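Local atomic coordinates of centrosomal protein of 104 kDa (PDB entry 5LPH), a protein that is required for ciliogenesis and for structural integrity at the ciliary tip, and interacts with tubulin, probably through the TOG domain described here. Residues Y182-L187 with D220-F225; L195-M200 with Y235-T240; E133-V138 with K174-I179; D85-L90 with H127-L132; A189-H194 with L230-Y235. All coordinates share one frame; numbering follows the deposited sequence.

Interaction 1: residues Y182-L187 with D220-F225; sequences YLVQPL and DNVMKF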
# COMPACT_ATOMS: atom_id res chain seq x y z
N TYR A 182 -3.01 7.10 -0.85
CA TYR A 182 -2.44 6.33 -1.96
C TYR A 182 -3.51 5.69 -2.83
O TYR A 182 -3.34 5.59 -4.05
CB TYR A 182 -1.48 5.23 -1.47
CG TYR A 182 -0.22 5.79 -0.88
CD1 TYR A 182 0.71 6.44 -1.69
CD2 TYR A 182 0.04 5.68 0.48
CE1 TYR A 182 1.87 6.97 -1.15
CE2 TYR A 182 1.19 6.21 1.02
CZ TYR A 182 2.10 6.85 0.21
OH TYR A 182 3.24 7.34 0.77
N LEU A 183 -4.60 5.26 -2.21
CA LEU A 183 -5.67 4.55 -2.91
C LEU A 183 -6.56 5.44 -3.78
O LEU A 183 -7.23 4.94 -4.68
CB LEU A 183 -6.54 3.77 -1.92
CG LEU A 183 -5.80 2.71 -1.09
CD1 LEU A 183 -6.72 2.13 -0.02
CD2 LEU A 183 -5.26 1.59 -1.98
N VAL A 184 -6.56 6.75 -3.51
CA VAL A 184 -7.31 7.72 -4.34
C VAL A 184 -6.45 8.45 -5.38
O VAL A 184 -6.94 9.36 -6.06
CB VAL A 184 -8.10 8.76 -3.48
CG1 VAL A 184 -9.06 8.05 -2.54
CG2 VAL A 184 -7.18 9.70 -2.70
N GLN A 185 -5.18 8.06 -5.52
CA GLN A 185 -4.30 8.65 -6.53
C GLN A 185 -4.78 8.17 -7.89
O GLN A 185 -5.07 6.98 -8.05
CB GLN A 185 -2.83 8.25 -6.30
CG GLN A 185 -1.83 9.17 -6.98
CD GLN A 185 -0.39 8.80 -6.71
OE1 GLN A 185 -0.05 8.30 -5.63
NE2 GLN A 185 0.48 9.06 -7.68
N PRO A 186 -4.86 9.07 -8.89
CA PRO A 186 -5.52 8.65 -10.13
C PRO A 186 -4.80 7.53 -10.88
O PRO A 186 -3.57 7.43 -10.83
CB PRO A 186 -5.56 9.93 -10.98
CG PRO A 186 -5.01 11.03 -10.12
CD PRO A 186 -4.20 10.37 -9.05
N LEU A 187 -5.57 6.69 -11.55
CA LEU A 187 -5.04 5.58 -12.33
C LEU A 187 -4.34 6.13 -13.57
O LEU A 187 -4.90 6.96 -14.28
CB LEU A 187 -6.16 4.61 -12.74
CG LEU A 187 -6.85 3.91 -11.57
CD1 LEU A 187 -8.15 3.21 -11.96
CD2 LEU A 187 -5.91 2.94 -10.89
N ASP A 220 -14.54 14.61 -1.68
CA ASP A 220 -13.70 15.29 -2.67
C ASP A 220 -12.71 14.36 -3.39
O ASP A 220 -12.80 14.21 -4.61
CB ASP A 220 -12.96 16.49 -2.05
CG ASP A 220 -12.34 17.40 -3.09
OD1 ASP A 220 -13.07 17.93 -3.94
OD2 ASP A 220 -11.11 17.59 -3.06
N ASN A 221 -11.80 13.72 -2.66
CA ASN A 221 -10.78 12.85 -3.30
C ASN A 221 -11.33 11.53 -3.87
O ASN A 221 -10.86 11.05 -4.90
CB ASN A 221 -9.53 12.63 -2.41
CG ASN A 221 -9.83 11.94 -1.09
OD1 ASN A 221 -10.79 11.20 -0.94
ND2 ASN A 221 -8.98 12.20 -0.10
N VAL A 222 -12.36 10.97 -3.24
CA VAL A 222 -13.03 9.76 -3.76
C VAL A 222 -13.71 10.00 -5.13
O VAL A 222 -13.54 9.22 -6.07
CB VAL A 222 -14.05 9.20 -2.74
CG1 VAL A 222 -14.94 8.12 -3.35
CG2 VAL A 222 -13.35 8.67 -1.49
N MSE A 223 -14.49 11.08 -5.21
CA MSE A 223 -15.24 11.41 -6.45
C MSE A 223 -14.31 11.86 -7.54
O MSE A 223 -14.49 11.48 -8.70
CB MSE A 223 -16.28 12.50 -6.18
CG MSE A 223 -17.42 12.02 -5.27
SE MSE A 223 -18.49 10.57 -6.08
CE MSE A 223 -18.68 11.27 -7.91
N LYS A 224 -13.33 12.68 -7.18
CA LYS A 224 -12.25 13.10 -8.09
C LYS A 224 -11.60 11.88 -8.75
O LYS A 224 -11.42 11.86 -9.96
CB LYS A 224 -11.22 13.93 -7.30
CG LYS A 224 -9.93 14.40 -7.97
CD LYS A 224 -9.91 14.61 -9.47
CE LYS A 224 -8.64 15.32 -9.92
NZ LYS A 224 -8.36 15.10 -11.36
N PHE A 225 -11.29 10.86 -7.95
CA PHE A 225 -10.73 9.58 -8.45
C PHE A 225 -11.70 8.81 -9.35
O PHE A 225 -11.33 8.38 -10.45
CB PHE A 225 -10.29 8.69 -7.26
CG PHE A 225 -9.83 7.31 -7.66
CD1 PHE A 225 -8.55 7.12 -8.16
CD2 PHE A 225 -10.66 6.20 -7.52
CE1 PHE A 225 -8.11 5.85 -8.53
CE2 PHE A 225 -10.23 4.93 -7.89
CZ PHE A 225 -8.96 4.75 -8.40
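Within the helical stack of this TOG domain, Phe225 of helix 219-229, which belongs to HEAT 2, reaches into the bend that leads out of helix 178-183. The chain leaves helical geometry at Val184 and then turns round the ring. With CG anti to the backbone N (chi1 175°), the phenyl group projects off its helix into this bend. The O atom of Gln185 lies 3.3 Å from Phe225 CE1, at the ring edge and near its plane, while Leu183 O stands over one face, 4.0 Å above the plane and toward the rim. Both carbonyl oxygens also accept hydrogen bonds from Gln199 NE2, so one amide nitrogen ties down two walls of the ring site. Pro186 CA adds to the edge at 3.9 Å from Phe225 CD1. Beyond it, Leu187 crosses the ring obliquely, its CG 3.8 Å from Phe225 CE1. One turn before Phe225, Asn221 takes Val184 CG2 against its CB, at 3.8 Å. The amide end of Asn221 is engaged locally: OD1 accepts from Thr218 N and ND2 donates to Gly216 O. No hydrogen bond crosses between the two segments. An aromatic side chain from one helix seated in the connection leaving another is packing between neighbouring elements of a HEAT-repeat alpha-solenoid.

Interaction 2: residues L195-M200 with Y235-T240; sequences LAMSQM and YEVRET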
# COMPACT_ATOMS: atom_id res chain seq x y z
N LEU A 195 -3.40 -4.01 -11.84
CA LEU A 195 -3.06 -2.91 -10.93
C LEU A 195 -4.27 -2.02 -10.66
O LEU A 195 -4.58 -1.71 -9.51
CB LEU A 195 -1.92 -2.07 -11.52
CG LEU A 195 -1.30 -0.99 -10.63
CD1 LEU A 195 -0.52 -1.62 -9.48
CD2 LEU A 195 -0.39 -0.10 -11.46
N ALA A 196 -4.96 -1.63 -11.73
CA ALA A 196 -6.16 -0.79 -11.64
C ALA A 196 -7.30 -1.46 -10.86
O ALA A 196 -7.91 -0.81 -9.99
CB ALA A 196 -6.64 -0.42 -13.04
N MSE A 197 -7.56 -2.73 -11.15
CA MSE A 197 -8.63 -3.51 -10.47
C MSE A 197 -8.33 -3.69 -9.01
O MSE A 197 -9.23 -3.58 -8.18
CB MSE A 197 -8.96 -4.87 -11.15
CG MSE A 197 -10.46 -5.17 -11.37
SE MSE A 197 -11.39 -3.70 -12.31
CE MSE A 197 -10.38 -3.99 -13.98
N SER A 198 -7.06 -3.92 -8.67
CA SER A 198 -6.65 -4.08 -7.27
C SER A 198 -6.81 -2.79 -6.47
O SER A 198 -7.28 -2.82 -5.34
CB SER A 198 -5.20 -4.57 -7.16
OG SER A 198 -5.07 -5.92 -7.59
N GLN A 199 -6.40 -1.66 -7.05
CA GLN A 199 -6.54 -0.36 -6.39
C GLN A 199 -8.01 -0.03 -6.11
O GLN A 199 -8.36 0.44 -5.03
CB GLN A 199 -5.89 0.75 -7.22
CG GLN A 199 -5.86 2.09 -6.51
CD GLN A 199 -5.03 3.15 -7.21
OE1 GLN A 199 -4.14 2.85 -8.01
NE2 GLN A 199 -5.32 4.41 -6.92
N MSE A 200 -8.86 -0.28 -7.10
CA MSE A 200 -10.30 -0.06 -6.97
C MSE A 200 -10.95 -0.95 -5.95
O MSE A 200 -11.80 -0.50 -5.19
CB MSE A 200 -10.93 -0.26 -8.33
CG MSE A 200 -10.82 1.03 -9.07
SE MSE A 200 -11.39 0.75 -10.92
CE MSE A 200 -12.58 2.33 -10.89
N TYR A 235 -12.75 -1.47 -20.10
CA TYR A 235 -14.19 -1.45 -19.82
C TYR A 235 -14.51 -1.75 -18.35
O TYR A 235 -15.30 -1.04 -17.72
CB TYR A 235 -14.93 -2.46 -20.72
CG TYR A 235 -16.42 -2.57 -20.42
CD1 TYR A 235 -17.32 -1.63 -20.91
CD2 TYR A 235 -16.92 -3.62 -19.64
CE1 TYR A 235 -18.68 -1.72 -20.63
CE2 TYR A 235 -18.28 -3.72 -19.35
CZ TYR A 235 -19.15 -2.77 -19.85
OH TYR A 235 -20.50 -2.86 -19.57
N GLU A 236 -13.89 -2.79 -17.82
CA GLU A 236 -14.11 -3.22 -16.44
C GLU A 236 -13.71 -2.15 -15.39
O GLU A 236 -14.34 -2.05 -14.33
CB GLU A 236 -13.41 -4.56 -16.21
CG GLU A 236 -13.88 -5.36 -15.01
CD GLU A 236 -13.15 -6.69 -14.88
OE1 GLU A 236 -13.68 -7.61 -14.24
OE2 GLU A 236 -12.05 -6.82 -15.43
N VAL A 237 -12.68 -1.35 -15.69
CA VAL A 237 -12.31 -0.20 -14.84
C VAL A 237 -13.42 0.85 -14.82
O VAL A 237 -13.84 1.31 -13.75
CB VAL A 237 -10.95 0.43 -15.26
CG1 VAL A 237 -10.73 1.79 -14.59
CG2 VAL A 237 -9.80 -0.51 -14.94
N ARG A 238 -13.88 1.24 -16.00
CA ARG A 238 -14.98 2.20 -16.13
C ARG A 238 -16.24 1.70 -15.42
O ARG A 238 -16.89 2.46 -14.71
CB ARG A 238 -15.29 2.48 -17.59
CG ARG A 238 -14.17 3.14 -18.38
CD ARG A 238 -14.69 3.75 -19.67
NE ARG A 238 -15.27 2.76 -20.58
CZ ARG A 238 -14.58 1.99 -21.43
NH1 ARG A 238 -13.25 2.05 -21.52
NH2 ARG A 238 -15.24 1.14 -22.21
N GLU A 239 -16.55 0.42 -15.61
CA GLU A 239 -17.72 -0.20 -14.99
C GLU A 239 -17.66 -0.17 -13.45
O GLU A 239 -18.69 0.03 -12.80
CB GLU A 239 -17.91 -1.63 -15.49
CG GLU A 239 -19.25 -2.26 -15.13
CD GLU A 239 -19.39 -3.71 -15.58
OE1 GLU A 239 -18.42 -4.29 -16.12
OE2 GLU A 239 -20.48 -4.29 -15.38
N THR A 240 -16.48 -0.37 -12.87
CA THR A 240 -16.32 -0.32 -11.40
C THR A 240 -16.44 1.12 -10.87
O THR A 240 -16.95 1.34 -9.77
CB THR A 240 -14.97 -0.93 -10.94
OG1 THR A 240 -14.69 -2.14 -11.65
CG2 THR A 240 -14.99 -1.21 -9.42
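Met197 and Met200, both selenomethionine in the crystal, reach across from helix 193-210 on two successive turns and close round Val237 and Thr240 of helix 235-252. The two short segments run nearly parallel, 15° apart, with their axes 10.0 Å from each other. Val237 is the central bump. Its CG2 fits a hollow between the methyl of Ala196 and the end of Met197, 3.7 Å from Ala196 CB, while its CG1 bears on the selenium of Met200. The Met197 chain is bent at both chi2 and chi3, which curls its CE back over the flank of Glu236, 3.6 Å from Glu236 OE2, and sets SE 3.7 Å from Thr240 OG1. Met200 fills the groove one turn on: its CE sits 3.3 Å from Val237 O and also meets Thr240 CB. That groove is firm on the Thr240 side, because Thr240 OG1 donates to Glu236 O at 2.7 Å and so has its rotation fixed against its own helix. Phe225 and Ala229 of helix 219-229 back Met200. Two nearly parallel helices, separated in sequence by an intervening helix, 219-229, that packs against both, lie here as in the stacked helical layers of a HEAT-repeat alpha-solenoid.

Interaction 3: residues E133-V138 with K174-I179; sequences ETAHCV and KSLQII
Ile178 runs along the flank of helix 131-147, meeting Val138 near its root and Ala135 at its end. Its CB already lies 4.2 Å from Val138 CG1. From there the chain forks: CG2, anti to the backbone N, comes to 3.7 Å from the same Val138 CG1, and the other branch, extended at chi2 (161°), carries CD1 to 3.9 Å from Ala135 CB. Leu176 packs one turn earlier on the helix, its CD1 3.7 Å from Thr134 CG2 and close to the backbone N of Ala135. A type I turn from Lys174 to Gln177, the last with positive phi, lets Leu176 and Ile178 point at the same helix. Ile179 crosses Val138 at about a right angle and is itself packed against helix 154-169. The side chains meet each other through carbon atoms alone, and no hydrogen bond joins the segments, which implies that complementary shape and burial, not directional bonding, hold this end of HEAT 1 to helix 131-147.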
# COMPACT_ATOMS: atom_id res chain seq x y z
N GLU A 133 8.08 7.68 13.04
CA GLU A 133 8.63 6.35 12.71
C GLU A 133 7.59 5.48 12.02
O GLU A 133 7.87 4.90 10.96
CB GLU A 133 9.17 5.64 13.96
CG GLU A 133 10.61 5.98 14.27
CD GLU A 133 10.80 7.43 14.68
OE1 GLU A 133 11.57 8.15 14.00
OE2 GLU A 133 10.16 7.85 15.68
N THR A 134 6.40 5.39 12.61
CA THR A 134 5.28 4.67 12.00
C THR A 134 5.03 5.16 10.58
O THR A 134 4.94 4.36 9.65
CB THR A 134 4.00 4.79 12.83
OG1 THR A 134 4.23 4.26 14.14
CG2 THR A 134 2.85 4.02 12.19
N ALA A 135 4.96 6.48 10.42
CA ALA A 135 4.79 7.10 9.10
C ALA A 135 5.89 6.71 8.13
O ALA A 135 5.63 6.44 6.96
CB ALA A 135 4.70 8.61 9.23
N HIS A 136 7.14 6.69 8.60
CA HIS A 136 8.27 6.30 7.76
C HIS A 136 8.15 4.85 7.23
O HIS A 136 8.35 4.62 6.04
CB HIS A 136 9.60 6.49 8.51
CG HIS A 136 10.80 6.15 7.70
ND1 HIS A 136 11.34 7.00 6.76
CD2 HIS A 136 11.56 5.02 7.66
CE1 HIS A 136 12.39 6.43 6.19
NE2 HIS A 136 12.54 5.23 6.73
N CYS A 137 7.79 3.91 8.10
CA CYS A 137 7.55 2.52 7.70
C CYS A 137 6.49 2.42 6.61
O CYS A 137 6.68 1.75 5.59
CB CYS A 137 7.10 1.67 8.88
SG CYS A 137 8.36 1.48 10.16
N VAL A 138 5.39 3.12 6.82
CA VAL A 138 4.26 3.10 5.90
C VAL A 138 4.61 3.75 4.56
O VAL A 138 4.36 3.15 3.51
CB VAL A 138 3.02 3.76 6.55
CG1 VAL A 138 1.91 3.97 5.54
CG2 VAL A 138 2.52 2.90 7.70
N LYS A 174 -3.92 3.78 11.08
CA LYS A 174 -5.23 4.37 10.78
C LYS A 174 -5.31 5.85 11.16
O LYS A 174 -5.88 6.65 10.41
CB LYS A 174 -6.35 3.59 11.51
CG LYS A 174 -7.75 4.11 11.21
CD LYS A 174 -8.88 3.33 11.85
CE LYS A 174 -10.08 4.23 12.12
NZ LYS A 174 -11.15 3.59 12.92
N SER A 175 -4.72 6.21 12.31
CA SER A 175 -4.68 7.60 12.78
C SER A 175 -3.95 8.58 11.85
O SER A 175 -4.28 9.76 11.83
CB SER A 175 -4.01 7.67 14.16
OG SER A 175 -4.56 6.72 15.05
N LEU A 176 -2.95 8.09 11.11
CA LEU A 176 -2.14 8.94 10.23
C LEU A 176 -2.80 9.32 8.91
O LEU A 176 -2.33 10.26 8.25
CB LEU A 176 -0.81 8.25 9.91
CG LEU A 176 0.11 7.99 11.11
CD1 LEU A 176 1.16 6.94 10.76
CD2 LEU A 176 0.78 9.29 11.56
N GLN A 177 -3.84 8.59 8.51
CA GLN A 177 -4.58 8.85 7.27
C GLN A 177 -3.75 8.76 5.97
O GLN A 177 -4.11 9.36 4.95
CB GLN A 177 -5.29 10.22 7.33
CG GLN A 177 -6.14 10.44 8.57
CD GLN A 177 -6.86 11.78 8.55
OE1 GLN A 177 -6.82 12.52 7.57
NE2 GLN A 177 -7.53 12.10 9.66
N ILE A 178 -2.68 7.98 6.01
CA ILE A 178 -1.73 7.91 4.90
C ILE A 178 -2.22 6.98 3.78
O ILE A 178 -2.15 7.34 2.60
CB ILE A 178 -0.33 7.48 5.40
CG1 ILE A 178 0.26 8.56 6.31
CG2 ILE A 178 0.62 7.21 4.23
CD1 ILE A 178 1.39 8.06 7.19
N ILE A 179 -2.68 5.78 4.15
CA ILE A 179 -2.99 4.74 3.16
C ILE A 179 -4.14 5.11 2.23
O ILE A 179 -4.02 4.91 1.02
CB ILE A 179 -3.17 3.33 3.82
CG1 ILE A 179 -1.78 2.82 4.24
CG2 ILE A 179 -3.83 2.34 2.86
CD1 ILE A 179 -1.78 1.61 5.15

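Interaction 4: residues D85-L90 with H127-L132; sequences DLKNTL and HKLSKL
His127 and Leu129 flank Lys128, the positive-phi residue of a Schellman motif that ends helix 106-126, and both face helix 83-100, the CA of His127 lying 8.1 Å from the CA of Leu86. Leu86 meets the imidazole with both methyls. CD2 sits squarely over the ring in a CH-pi contact, 3.7 Å from its centroid and 6° off the normal, while CD1 lies 3.7 Å from His127 ND1. This contact buries ND1, which has no polar partner in the model. Tyr123 meets the same imidazole edge-to-face. Replacing His127 by an alanine would probably open a gap over the Leu86 methyls and leave Tyr123 without its aromatic mate. Leu129 wedges CD2 between Leu86 and Leu90, 4.4 Å from Leu86 CB and 4.3 Å from Leu90 CD1, with the aliphatic part of Lys87 closing one side at CG. Ser130 then caps helix 131-147, its OG accepting a weak bond from Leu132 N and also pairing with Glu133 OE2. A Schellman end followed within a few residues by an N-cap makes a tight inter-helix turn, the kind of corner that joins antiparallel helices in an alpha-solenoid.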
# COMPACT_ATOMS: atom_id res chain seq x y z
N ASP A 85 19.83 4.87 18.19
CA ASP A 85 20.20 3.53 17.73
C ASP A 85 18.96 2.73 17.31
O ASP A 85 18.97 2.05 16.28
CB ASP A 85 20.98 2.76 18.82
CG ASP A 85 22.31 3.42 19.19
OD1 ASP A 85 22.84 4.25 18.40
OD2 ASP A 85 22.85 3.10 20.27
N LEU A 86 17.89 2.83 18.10
CA LEU A 86 16.62 2.18 17.77
C LEU A 86 16.02 2.70 16.46
O LEU A 86 15.51 1.90 15.67
CB LEU A 86 15.60 2.35 18.90
CG LEU A 86 15.95 1.62 20.20
CD1 LEU A 86 15.11 2.15 21.36
CD2 LEU A 86 15.77 0.11 20.05
N LYS A 87 16.11 4.01 16.24
CA LYS A 87 15.62 4.61 14.99
C LYS A 87 16.49 4.24 13.78
O LYS A 87 15.95 3.92 12.73
CB LYS A 87 15.52 6.13 15.10
CG LYS A 87 14.38 6.62 15.99
CD LYS A 87 14.43 8.13 16.16
CE LYS A 87 13.42 8.60 17.20
NZ LYS A 87 13.39 10.08 17.32
N ASN A 88 17.81 4.30 13.93
CA ASN A 88 18.72 3.89 12.84
C ASN A 88 18.48 2.45 12.41
O ASN A 88 18.42 2.14 11.22
CB ASN A 88 20.19 4.04 13.26
CG ASN A 88 20.64 5.49 13.36
OD1 ASN A 88 20.07 6.37 12.72
ND2 ASN A 88 21.67 5.73 14.16
N THR A 89 18.35 1.57 13.40
CA THR A 89 18.08 0.15 13.16
C THR A 89 16.74 -0.06 12.45
O THR A 89 16.64 -0.88 11.54
CB THR A 89 18.15 -0.63 14.48
OG1 THR A 89 19.48 -0.54 15.02
CG2 THR A 89 17.84 -2.08 14.26
N LEU A 90 15.73 0.70 12.86
CA LEU A 90 14.43 0.70 12.19
C LEU A 90 14.53 1.15 10.74
O LEU A 90 13.96 0.50 9.86
CB LEU A 90 13.43 1.57 12.95
CG LEU A 90 12.00 1.65 12.39
CD1 LEU A 90 10.99 1.77 13.52
CD2 LEU A 90 11.82 2.82 11.42
N HIS A 127 9.20 0.29 22.30
CA HIS A 127 10.20 1.32 22.60
C HIS A 127 9.61 2.74 22.64
O HIS A 127 10.36 3.71 22.74
CB HIS A 127 11.35 1.24 21.60
CG HIS A 127 12.06 -0.07 21.62
ND1 HIS A 127 12.88 -0.46 22.66
CD2 HIS A 127 12.08 -1.09 20.73
CE1 HIS A 127 13.37 -1.66 22.40
NE2 HIS A 127 12.91 -2.07 21.24
N LYS A 128 8.28 2.85 22.56
CA LYS A 128 7.55 4.12 22.63
C LYS A 128 8.08 5.15 21.63
O LYS A 128 8.32 6.31 21.98
CB LYS A 128 7.58 4.66 24.06
CG LYS A 128 7.11 3.67 25.12
CD LYS A 128 6.78 4.38 26.44
CE LYS A 128 7.12 3.57 27.69
NZ LYS A 128 5.92 2.96 28.36
N LEU A 129 8.27 4.71 20.39
CA LEU A 129 8.73 5.59 19.31
C LEU A 129 7.54 6.38 18.76
O LEU A 129 6.39 6.02 19.00
CB LEU A 129 9.46 4.82 18.20
CG LEU A 129 10.95 4.47 18.41
CD1 LEU A 129 11.14 3.96 19.82
CD2 LEU A 129 11.64 3.54 17.41
N SER A 130 7.85 7.43 18.02
CA SER A 130 6.86 8.42 17.63
C SER A 130 6.06 8.03 16.39
O SER A 130 6.34 7.02 15.73
CB SER A 130 7.56 9.76 17.38
OG SER A 130 8.21 9.77 16.12
N LYS A 131 5.07 8.86 16.09
CA LYS A 131 4.29 8.77 14.85
C LYS A 131 5.13 8.99 13.58
O LYS A 131 4.73 8.52 12.51
CB LYS A 131 3.15 9.80 14.88
CG LYS A 131 2.06 9.52 15.90
CD LYS A 131 1.05 10.65 15.95
CE LYS A 131 -0.06 10.39 16.97
NZ LYS A 131 -0.92 9.23 16.61
N LEU A 132 6.24 9.71 13.68
CA LEU A 132 7.15 9.89 12.53
C LEU A 132 7.81 8.58 12.09
O LEU A 132 8.08 8.39 10.90
CB LEU A 132 8.23 10.94 12.82
CG LEU A 132 7.79 12.40 12.93
CD1 LEU A 132 8.97 13.26 13.37
CD2 LEU A 132 7.20 12.92 11.62

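Interaction 5: residues A189-H194 with L230-Y235; sequences ANSSVH and LEHRVY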
# COMPACT_ATOMS: atom_id res chain seq x y z
N ALA A 189 -2.72 6.24 -17.33
CA ALA A 189 -3.28 5.84 -18.63
C ALA A 189 -2.79 4.46 -19.06
O ALA A 189 -3.59 3.59 -19.41
CB ALA A 189 -2.92 6.87 -19.69
N ASN A 190 -1.48 4.25 -18.99
CA ASN A 190 -0.84 2.98 -19.36
C ASN A 190 -0.82 1.91 -18.23
O ASN A 190 -0.07 0.94 -18.33
CB ASN A 190 0.59 3.23 -19.86
CG ASN A 190 1.52 3.72 -18.76
OD1 ASN A 190 1.10 4.44 -17.85
ND2 ASN A 190 2.80 3.34 -18.84
N SER A 191 -1.63 2.10 -17.18
CA SER A 191 -1.66 1.16 -16.06
C SER A 191 -2.25 -0.18 -16.48
O SER A 191 -3.12 -0.23 -17.36
CB SER A 191 -2.48 1.72 -14.88
OG SER A 191 -3.85 1.87 -15.21
N SER A 192 -1.74 -1.25 -15.86
CA SER A 192 -2.17 -2.61 -16.18
C SER A 192 -3.58 -2.85 -15.66
O SER A 192 -4.08 -2.13 -14.76
CB SER A 192 -1.19 -3.67 -15.64
OG SER A 192 -1.50 -4.00 -14.30
N VAL A 193 -4.21 -3.87 -16.22
CA VAL A 193 -5.56 -4.29 -15.85
C VAL A 193 -5.60 -4.74 -14.38
O VAL A 193 -6.51 -4.37 -13.63
CB VAL A 193 -6.08 -5.42 -16.77
CG1 VAL A 193 -7.46 -5.91 -16.33
CG2 VAL A 193 -6.16 -4.96 -18.22
N HIS A 194 -4.59 -5.52 -13.96
CA HIS A 194 -4.51 -6.03 -12.59
C HIS A 194 -4.29 -4.94 -11.55
O HIS A 194 -4.92 -4.96 -10.49
CB HIS A 194 -3.39 -7.08 -12.46
CG HIS A 194 -3.63 -8.33 -13.24
ND1 HIS A 194 -4.83 -9.01 -13.22
CD2 HIS A 194 -2.81 -9.04 -14.06
CE1 HIS A 194 -4.74 -10.08 -13.99
NE2 HIS A 194 -3.53 -10.12 -14.51
N LEU A 230 -13.64 7.00 -15.09
CA LEU A 230 -14.61 6.85 -16.19
C LEU A 230 -14.02 7.05 -17.59
O LEU A 230 -14.64 6.65 -18.57
CB LEU A 230 -15.83 7.77 -15.99
CG LEU A 230 -16.74 7.48 -14.80
CD1 LEU A 230 -17.71 8.63 -14.58
CD2 LEU A 230 -17.50 6.17 -15.00
N GLU A 231 -12.85 7.68 -17.70
CA GLU A 231 -12.14 7.81 -18.98
C GLU A 231 -11.07 6.73 -19.25
O GLU A 231 -10.34 6.81 -20.24
CB GLU A 231 -11.55 9.21 -19.10
CG GLU A 231 -11.00 9.63 -20.49
CD GLU A 231 -11.91 9.39 -21.71
OE1 GLU A 231 -13.11 8.99 -21.60
OE2 GLU A 231 -11.40 9.65 -22.82
N HIS A 232 -10.98 5.71 -18.39
CA HIS A 232 -9.96 4.66 -18.55
C HIS A 232 -10.29 3.76 -19.75
O HIS A 232 -11.47 3.54 -20.05
CB HIS A 232 -9.84 3.82 -17.27
CG HIS A 232 -8.51 3.16 -17.11
ND1 HIS A 232 -8.31 1.82 -17.37
CD2 HIS A 232 -7.31 3.65 -16.72
CE1 HIS A 232 -7.04 1.51 -17.15
NE2 HIS A 232 -6.41 2.60 -16.75
N ARG A 233 -9.25 3.27 -20.43
CA ARG A 233 -9.43 2.47 -21.65
C ARG A 233 -10.10 1.10 -21.44
O ARG A 233 -10.76 0.58 -22.34
CB ARG A 233 -8.08 2.27 -22.36
CG ARG A 233 -7.14 1.27 -21.70
CD ARG A 233 -5.75 1.31 -22.31
NE ARG A 233 -4.90 0.26 -21.74
CZ ARG A 233 -4.32 0.29 -20.54
NH1 ARG A 233 -4.47 1.34 -19.72
NH2 ARG A 233 -3.58 -0.74 -20.14
N VAL A 234 -9.93 0.54 -20.25
CA VAL A 234 -10.43 -0.80 -19.91
C VAL A 234 -11.88 -0.69 -19.46
O VAL A 234 -12.18 0.06 -18.54
CB VAL A 234 -9.58 -1.44 -18.78
CG1 VAL A 234 -10.07 -2.85 -18.44
CG2 VAL A 234 -8.11 -1.47 -19.18
N TYR A 235 -12.75 -1.47 -20.10
CA TYR A 235 -14.19 -1.45 -19.82
C TYR A 235 -14.51 -1.75 -18.35
O TYR A 235 -15.30 -1.04 -17.72
CB TYR A 235 -14.93 -2.46 -20.72
CG TYR A 235 -16.42 -2.57 -20.42
CD1 TYR A 235 -17.32 -1.63 -20.91
CD2 TYR A 235 -16.92 -3.62 -19.64
CE1 TYR A 235 -18.68 -1.72 -20.63
CE2 TYR A 235 -18.28 -3.72 -19.35
CZ TYR A 235 -19.15 -2.77 -19.85
OH TYR A 235 -20.50 -2.86 -19.57
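Arg233 meets the backbone oxygen of Ser191 end-on with both terminal nitrogens, NH2 at 2.9 Å and NH1 at 3.1 Å from Ser191 O. NH1 approaches in the carbonyl plane, on a lone pair, whereas NH2 stands above it. The placement of the guanidinium, NH1 above all, is less certain, because NH1 also comes very close to Ala189 O. Beside this grip, His232 NE2 donates to Ser191 OG at 3.1 Å, the hydroxyl 20° out of the ring plane. Ser191 OG is also hydrogen-bonded to Lys188 O, a second bond that probably limits the rotation of the hydroxyl. A leucine in place of His232 would probably leave Ser191 OG without its imidazole donor and with less to fix its rotation. Arg233 arrives with CG between its backbone N and carbonyl carbon (chi1 74°), and the extended run from CG to NE carries the guanidinium across to Ser191. Val193 CG2 meets Val234 CG2 at 4.1 Å where the following helices start. Further out, Arg238 NH1 bonds to His232 O. The contact joins the turn entering helix 193-210 to the one between helices 219-229 and 235-252, with Leu230 packed against helix 271-283.

Overall arrangement
From the N terminus, interaction 4 closes the first loop, bringing helix 83-100 to the turn after helix 106-126. Interaction 3 follows in series, starting on the helix 131-147 that interaction 4 has just entered, and the two touch through Lys87 with Glu133 and Leu90 with Cys137. Helix 178-183 then passes the chain from interaction 3 to interaction 1. Interactions 1, 5 and 2 cross one another: their first segments follow in order from 182 to 200 and their partners from 220 to 240, in the same order. Gln199 links interactions 1 and 2, and Arg238 links 2 and 5. Centres of interactions 4 and 5 lie about 40 Å apart, along an elongated helical stack.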